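Local coordinates for protein lipase (Photobacterium sp. M37, PDB 2ORY) that probably hydrolyses the ester bonds of triacylglycerols, as a cold-adapted class 3 lipase with an alpha/beta-hydrolase fold, at residues K124-E127 against S128-Y131; N149-I152 against L153-L156; L183-W186 against L187-Q191. All coordinates share one frame; numbering follows the deposited sequence.

Interaction 1: K124-E127 against S128-Y131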
loop_
_atom_site.group_PDB
_atom_site.type_symbol
_atom_site.label_atom_id
_atom_site.label_comp_id
_atom_site.label_asym_id
_atom_site.label_seq_id
_atom_site.Cartn_x
_atom_site.Cartn_y
_atom_site.Cartn_z
ATOM N N LYS A 124 -7.937 -17.269 -3.275
ATOM C CA LYS A 124 -7.110 -17.364 -2.091
ATOM C C LYS A 124 -6.118 -16.216 -1.983
ATOM O O LYS A 124 -5.611 -15.697 -2.985
ATOM C CB LYS A 124 -6.344 -18.686 -2.076
ATOM C CG LYS A 124 -7.210 -19.903 -1.823
ATOM C CD LYS A 124 -6.372 -21.179 -1.745
ATOM C CE LYS A 124 -7.250 -22.410 -1.519
ATOM N NZ LYS A 124 -6.474 -23.679 -1.523
ATOM N N ILE A 125 -5.865 -15.816 -0.745
ATOM C CA ILE A 125 -4.913 -14.765 -0.458
ATOM C C ILE A 125 -3.841 -15.358 0.459
ATOM O O ILE A 125 -4.074 -16.359 1.136
ATOM C CB ILE A 125 -5.595 -13.575 0.244
ATOM C CG1 ILE A 125 -6.336 -14.057 1.489
ATOM C CG2 ILE A 125 -6.546 -12.892 -0.719
ATOM C CD1 ILE A 125 -6.943 -12.932 2.296
ATOM N N SER A 126 -2.662 -14.756 0.473
ATOM C CA SER A 126 -1.596 -15.252 1.333
ATOM C C SER A 126 -2.028 -14.997 2.775
ATOM O O SER A 126 -2.806 -14.082 3.034
ATOM C CB SER A 126 -0.310 -14.477 1.080
ATOM O OG SER A 126 -0.474 -13.131 1.515
ATOM N N GLU A 127 -1.522 -15.797 3.709
ATOM C CA GLU A 127 -1.844 -15.589 5.106
ATOM C C GLU A 127 -1.249 -14.251 5.483
ATOM O O GLU A 127 -1.766 -13.530 6.335
ATOM C CB GLU A 127 -1.239 -16.688 5.983
ATOM C CG GLU A 127 -1.821 -18.071 5.758
ATOM C CD GLU A 127 -1.453 -19.027 6.882
ATOM O OE1 GLU A 127 -0.319 -18.914 7.402
ATOM O OE2 GLU A 127 -2.288 -19.889 7.239
ATOM N N SER A 128 -0.140 -13.929 4.832
ATOM C CA SER A 128 0.549 -12.667 5.042
ATOM C C SER A 128 -0.429 -11.492 4.911
ATOM O O SER A 128 -0.574 -10.680 5.832
ATOM C CB SER A 128 1.673 -12.535 4.009
ATOM O OG SER A 128 2.500 -11.442 4.301
ATOM N N THR A 129 -1.106 -11.389 3.772
ATOM C CA THR A 129 -2.056 -10.287 3.599
ATOM C C THR A 129 -3.298 -10.535 4.465
ATOM O O THR A 129 -3.886 -9.592 5.007
ATOM C CB THR A 129 -2.479 -10.096 2.104
ATOM O OG1 THR A 129 -3.375 -11.137 1.717
ATOM C CG2 THR A 129 -1.257 -10.118 1.184
ATOM N N SER A 130 -3.677 -11.804 4.622
ATOM C CA SER A 130 -4.836 -12.135 5.457
ATOM C C SER A 130 -4.653 -11.568 6.876
ATOM O O SER A 130 -5.560 -10.926 7.424
ATOM C CB SER A 130 -5.041 -13.658 5.502
ATOM O OG SER A 130 -6.160 -14.003 6.303
ATOM N N TYR A 131 -3.482 -11.783 7.473
ATOM C CA TYR A 131 -3.245 -11.243 8.810
ATOM C C TYR A 131 -3.149 -9.723 8.761
ATOM O O TYR A 131 -3.557 -9.044 9.702
ATOM C CB TYR A 131 -1.970 -11.830 9.461
ATOM C CG TYR A 131 -2.160 -13.249 9.969
ATOM C CD1 TYR A 131 -1.792 -14.343 9.187
ATOM C CD2 TYR A 131 -2.818 -13.498 11.173
ATOM C CE1 TYR A 131 -2.086 -15.652 9.579
ATOM C CE2 TYR A 131 -3.124 -14.805 11.577
ATOM C CZ TYR A 131 -2.757 -15.877 10.767
ATOM O OH TYR A 131 -3.086 -17.168 11.114
#

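Interaction 2: N149-I152 against L153-L156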
loop_
_atom_site.group_PDB
_atom_site.type_symbol
_atom_site.label_atom_id
_atom_site.label_comp_id
_atom_site.label_asym_id
_atom_site.label_seq_id
_atom_site.Cartn_x
_atom_site.Cartn_y
_atom_site.Cartn_z
ATOM N N ASN A 149 -11.954 4.679 19.569
ATOM C CA ASN A 149 -12.642 3.435 19.915
ATOM C C ASN A 149 -13.615 2.827 18.931
ATOM O O ASN A 149 -14.559 2.161 19.339
ATOM C CB ASN A 149 -13.361 3.590 21.250
ATOM C CG ASN A 149 -12.410 3.833 22.379
ATOM O OD1 ASN A 149 -11.483 3.047 22.599
ATOM N ND2 ASN A 149 -12.618 4.928 23.109
ATOM N N LYS A 150 -13.391 3.037 17.646
ATOM C CA LYS A 150 -14.267 2.463 16.634
ATOM C C LYS A 150 -13.427 1.812 15.551
ATOM O O LYS A 150 -12.381 2.341 15.181
ATOM C CB LYS A 150 -15.137 3.556 16.014
ATOM C CG LYS A 150 -16.187 4.111 16.954
ATOM C CD LYS A 150 -16.360 5.609 16.766
ATOM C CE LYS A 150 -17.345 6.179 17.783
ATOM N NZ LYS A 150 -17.223 7.660 17.873
ATOM N N THR A 151 -13.866 0.655 15.066
ATOM C CA THR A 151 -13.150 -0.027 13.991
ATOM C C THR A 151 -13.468 0.789 12.744
ATOM O O THR A 151 -14.354 1.642 12.777
ATOM C CB THR A 151 -13.664 -1.461 13.757
ATOM O OG1 THR A 151 -15.067 -1.417 13.453
ATOM C CG2 THR A 151 -13.402 -2.340 14.998
ATOM N N ILE A 152 -12.757 0.540 11.654
ATOM C CA ILE A 152 -13.007 1.287 10.433
ATOM C C ILE A 152 -14.450 1.035 9.971
ATOM O O ILE A 152 -15.146 1.963 9.558
ATOM C CB ILE A 152 -12.002 0.889 9.312
ATOM C CG1 ILE A 152 -12.225 1.753 8.065
ATOM C CG2 ILE A 152 -12.154 -0.579 8.950
ATOM C CD1 ILE A 152 -11.840 3.177 8.239
ATOM N N LEU A 153 -14.907 -0.210 10.058
ATOM C CA LEU A 153 -16.262 -0.521 9.620
ATOM C C LEU A 153 -17.313 0.197 10.473
ATOM O O LEU A 153 -18.269 0.777 9.941
ATOM C CB LEU A 153 -16.491 -2.037 9.632
ATOM C CG LEU A 153 -17.853 -2.527 9.129
ATOM C CD1 LEU A 153 -18.138 -1.926 7.773
ATOM C CD2 LEU A 153 -17.869 -4.046 9.069
ATOM N N GLN A 154 -17.150 0.160 11.791
ATOM C CA GLN A 154 -18.083 0.846 12.669
ATOM C C GLN A 154 -18.075 2.349 12.372
ATOM O O GLN A 154 -19.136 2.983 12.312
ATOM C CB GLN A 154 -17.714 0.597 14.132
ATOM C CG GLN A 154 -17.826 -0.876 14.543
ATOM C CD GLN A 154 -17.206 -1.154 15.899
ATOM O OE1 GLN A 154 -16.355 -0.400 16.367
ATOM N NE2 GLN A 154 -17.614 -2.252 16.527
ATOM N N PHE A 155 -16.890 2.927 12.178
ATOM C CA PHE A 155 -16.795 4.362 11.887
ATOM C C PHE A 155 -17.529 4.763 10.598
ATOM O O PHE A 155 -18.257 5.757 10.570
ATOM C CB PHE A 155 -15.327 4.804 11.769
ATOM C CG PHE A 155 -15.162 6.236 11.332
ATOM C CD1 PHE A 155 -15.402 7.278 12.216
ATOM C CD2 PHE A 155 -14.812 6.542 10.021
ATOM C CE1 PHE A 155 -15.297 8.596 11.801
ATOM C CE2 PHE A 155 -14.707 7.857 9.600
ATOM C CZ PHE A 155 -14.950 8.888 10.492
ATOM N N LEU A 156 -17.313 4.002 9.529
ATOM C CA LEU A 156 -17.954 4.300 8.256
ATOM C C LEU A 156 -19.475 4.188 8.379
ATOM O O LEU A 156 -20.203 5.068 7.932
ATOM C CB LEU A 156 -17.449 3.348 7.162
ATOM C CG LEU A 156 -15.959 3.388 6.773
ATOM C CD1 LEU A 156 -15.660 2.246 5.796
ATOM C CD2 LEU A 156 -15.609 4.743 6.151
#

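Interaction 3: L183-W186 against L187-Q191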
loop_
_atom_site.group_PDB
_atom_site.type_symbol
_atom_site.label_atom_id
_atom_site.label_comp_id
_atom_site.label_asym_id
_atom_site.label_seq_id
_atom_site.Cartn_x
_atom_site.Cartn_y
_atom_site.Cartn_z
ATOM N N LEU A 183 -8.286 -4.244 1.042
ATOM C CA LEU A 183 -9.298 -3.719 1.949
ATOM C C LEU A 183 -10.498 -3.201 1.162
ATOM O O LEU A 183 -11.647 -3.436 1.561
ATOM C CB LEU A 183 -8.742 -2.593 2.843
ATOM C CG LEU A 183 -9.748 -2.084 3.898
ATOM C CD1 LEU A 183 -9.085 -1.842 5.238
ATOM C CD2 LEU A 183 -10.379 -0.809 3.416
ATOM N N ALA A 184 -10.224 -2.504 0.056
ATOM C CA ALA A 184 -11.276 -1.958 -0.801
ATOM C C ALA A 184 -12.209 -3.066 -1.293
ATOM O O ALA A 184 -13.423 -2.884 -1.332
ATOM C CB ALA A 184 -10.658 -1.225 -1.993
ATOM N N LEU A 185 -11.644 -4.210 -1.675
ATOM C CA LEU A 185 -12.465 -5.322 -2.139
ATOM C C LEU A 185 -13.330 -5.851 -1.000
ATOM O O LEU A 185 -14.473 -6.246 -1.225
ATOM C CB LEU A 185 -11.614 -6.479 -2.693
ATOM C CG LEU A 185 -12.401 -7.678 -3.280
ATOM C CD1 LEU A 185 -13.286 -7.209 -4.434
ATOM C CD2 LEU A 185 -11.454 -8.751 -3.786
ATOM N N TRP A 186 -12.797 -5.863 0.221
ATOM C CA TRP A 186 -13.575 -6.351 1.347
ATOM C C TRP A 186 -14.788 -5.453 1.576
ATOM O O TRP A 186 -15.885 -5.946 1.823
ATOM C CB TRP A 186 -12.720 -6.410 2.608
ATOM C CG TRP A 186 -13.514 -6.407 3.879
ATOM C CD1 TRP A 186 -14.403 -7.351 4.294
ATOM C CD2 TRP A 186 -13.465 -5.418 4.909
ATOM N NE1 TRP A 186 -14.909 -7.016 5.523
ATOM C CE2 TRP A 186 -14.352 -5.833 5.927
ATOM C CE3 TRP A 186 -12.745 -4.221 5.080
ATOM C CZ2 TRP A 186 -14.545 -5.097 7.097
ATOM C CZ3 TRP A 186 -12.935 -3.496 6.245
ATOM C CH2 TRP A 186 -13.829 -3.939 7.244
ATOM N N LEU A 187 -14.582 -4.137 1.487
ATOM C CA LEU A 187 -15.663 -3.169 1.665
ATOM C C LEU A 187 -16.702 -3.374 0.567
ATOM O O LEU A 187 -17.900 -3.332 0.823
ATOM C CB LEU A 187 -15.110 -1.737 1.620
ATOM C CG LEU A 187 -14.226 -1.347 2.806
ATOM C CD1 LEU A 187 -13.686 0.087 2.679
ATOM C CD2 LEU A 187 -15.068 -1.463 4.046
ATOM N N LYS A 188 -16.225 -3.591 -0.655
ATOM C CA LYS A 188 -17.073 -3.860 -1.809
ATOM C C LYS A 188 -17.930 -5.113 -1.546
ATOM O O LYS A 188 -19.161 -5.093 -1.697
ATOM C CB LYS A 188 -16.203 -4.135 -3.035
ATOM C CG LYS A 188 -16.038 -2.984 -3.998
ATOM C CD LYS A 188 -17.242 -2.870 -4.912
ATOM C CE LYS A 188 -16.931 -1.989 -6.106
ATOM N NZ LYS A 188 -18.077 -1.931 -7.050
ATOM N N ASP A 189 -17.266 -6.202 -1.157
ATOM C CA ASP A 189 -17.947 -7.461 -0.910
ATOM C C ASP A 189 -18.990 -7.478 0.195
ATOM O O ASP A 189 -19.869 -8.333 0.173
ATOM C CB ASP A 189 -16.945 -8.579 -0.644
ATOM C CG ASP A 189 -16.277 -9.088 -1.910
ATOM O OD1 ASP A 189 -16.918 -9.082 -2.988
ATOM O OD2 ASP A 189 -15.106 -9.519 -1.817
ATOM N N ILE A 190 -18.910 -6.565 1.158
ATOM C CA ILE A 190 -19.896 -6.559 2.236
ATOM C C ILE A 190 -20.945 -5.450 2.082
ATOM O O ILE A 190 -21.759 -5.217 2.982
ATOM C CB ILE A 190 -19.226 -6.415 3.605
ATOM C CG1 ILE A 190 -18.606 -5.029 3.738
ATOM C CG2 ILE A 190 -18.158 -7.493 3.766
ATOM C CD1 ILE A 190 -17.982 -4.772 5.106
ATOM N N GLN A 191 -20.907 -4.756 0.949
ATOM C CA GLN A 191 -21.876 -3.704 0.682
ATOM C C GLN A 191 -23.259 -4.325 0.533
ATOM O O GLN A 191 -23.411 -5.371 -0.099
ATOM C CB GLN A 191 -21.516 -2.943 -0.604
ATOM C CG GLN A 191 -20.476 -1.878 -0.389
ATOM C CD GLN A 191 -20.240 -1.014 -1.609
ATOM O OE1 GLN A 191 -19.639 -1.449 -2.585
ATOM N NE2 GLN A 191 -20.710 0.226 -1.555
#

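Interaction 1: K124-E127 against S128-Y131
At the edge of the Tyr131 ring, near its plane, lies the carbonyl oxygen of Glu127, with Tyr131 CD1 3.0 Å from Glu127 O. The same oxygen accepts the amide of Tyr131, so the amide and the ring edge of one residue meet a single carbonyl oxygen. Further out along the ring, Tyr131 CE1 touches Glu127 CB at 3.8 Å, and the aliphatic root of the glutamate serves as the apolar partner.

The polar centre of the contact is Ser126, the N-cap of the helix. Its hydroxyl, turned between the backbone N and the carbonyl carbon (chi1 67°), meets the amide of Thr129 in a nearly straight bond of 2.9 Å from Thr129 N to Ser126 OG. Serine suits this place because its short side chain can stand in for the carbonyl that a preceding turn would have supplied. Ser126 O takes two donors: Ser130 N at 2.9 Å and, more loosely, Thr129 OG1 at 3.3 Å. The second bond probably helps to set the rotation of the threonine, whose hydroxyl also has a weak bond to Ala211 O and whose methyl CG2 lies beside Ser126 OG. Before the cap, the side chain of Ile125 leaves the backbone toward the helix, and its CD1 rests on Ser130 CB at 3.8 Å.

Ser128 OG is hydrogen-bonded to Asp104. Strand 124-126 pairs antiparallel with strand 110-112, whose Lys111 touches Ser130 and Tyr131, and the chain passes directly from that small sheet into helix 127-138.

Interaction 2: N149-I152 against L153-L156
Gln154 reaches back from the first turn of its helix to Thr151, the N-cap residue. Its CB lies 3.4 Å from Thr151 OG1, and CG comes closer to the same hydroxyl oxygen. CG stands beside the backbone N (chi1 -64°) and the chain beyond it is extended, which carries the amide back past the threonine side chain. CD follows at 3.3 Å from Thr151 OG1. At the tip, OE1 accepts the amide of Thr151, with Thr151 N 3.0 Å from Gln154 OE1 in a nearly straight bond, although the donor sits above the plane of the side-chain carbonyl, 37° out of it.

The return bond runs from Gln154 N to Thr151 OG1, 3.1 Å long, and the reciprocal pair makes a capping box at the start of helix 152-160. Threonine supplies the acceptor for a first-turn amide, and glutamine is long enough to reach the amide of the cap itself.

On another side of the turn, Ile152 CG1 packs against Leu156 CD1 at 4.1 Å. These branched apolar chains suit a buried face: Ile152 also meets Met73 and Val75 of strand 66-78, while the ring of Phe155 meets that of Trp56.

Interaction 3: L183-W186 against L187-Q191
Successive backbone bonds from residue i+4 to i carry helix 175-189 through its last turns, from Leu187 N to Leu183 O at 3.0 Å down to a weak final one from Ile190 N to Trp186 O, where Ile190 leaves helical geometry. Among the side chains, the indole of Trp186 offers a broad flat face to its neighbours. Leu187 CD2 lies over one face of its six-membered ring in a CH-pi contact, 4.1 Å from the ring centroid. Ile190 CD1 reaches the same face near the rim of the indole, 3.8 Å from Trp186 NE1. With CG trans to the backbone N (chi1 159°), the indole stands out from the flank of the helix, where these two branched aliphatic chains can rest on one of its faces, each nearer the rim than the middle. Leu187 also spreads its other methyl backward, placing CD1 3.5 Å from Leu183 CD2.

On a different side of the helix, the carboxylate of Asp189 lies against Leu185, with Asp189 OD2 3.6 Å from Leu185 CG. Its oxygens are satisfied by outside donors, OD1 by Tyr219 and OD2 by Trp113, so the acid is held in place beside an apolar neighbour. Small Ala184 faces strand 199-206, touching Ile201 and Thr203. The arrangement is that of the connecting helix in a beta-alpha-beta unit, between strands 166-173 and 199-206, as expected of an alpha/beta hydrolase, whose probable nucleophile elbow at Ser174 precedes this helix.

From the N terminus the three contacts come in series, each within a continuous stretch, so none nests within or crosses another. Interaction 1 marks the passage from strand 124-126 into helix 127-138; interaction 2 ends the following loop and starts helix 152-160; interaction 3 lies at the C-terminal end of helix 175-189, after strand 166-173. Interactions 1 and 2 stay apart, their nearest atoms about 12 Å from each other, and interaction 1 does not touch interaction 3 either. Interactions 2 and 3 do meet: Leu153 packs on Ile190 and Trp186, Ile152 on Trp186, and Leu156 on Leu187, joining helix 152-160 to the end of helix 175-189 and the residue that follows it.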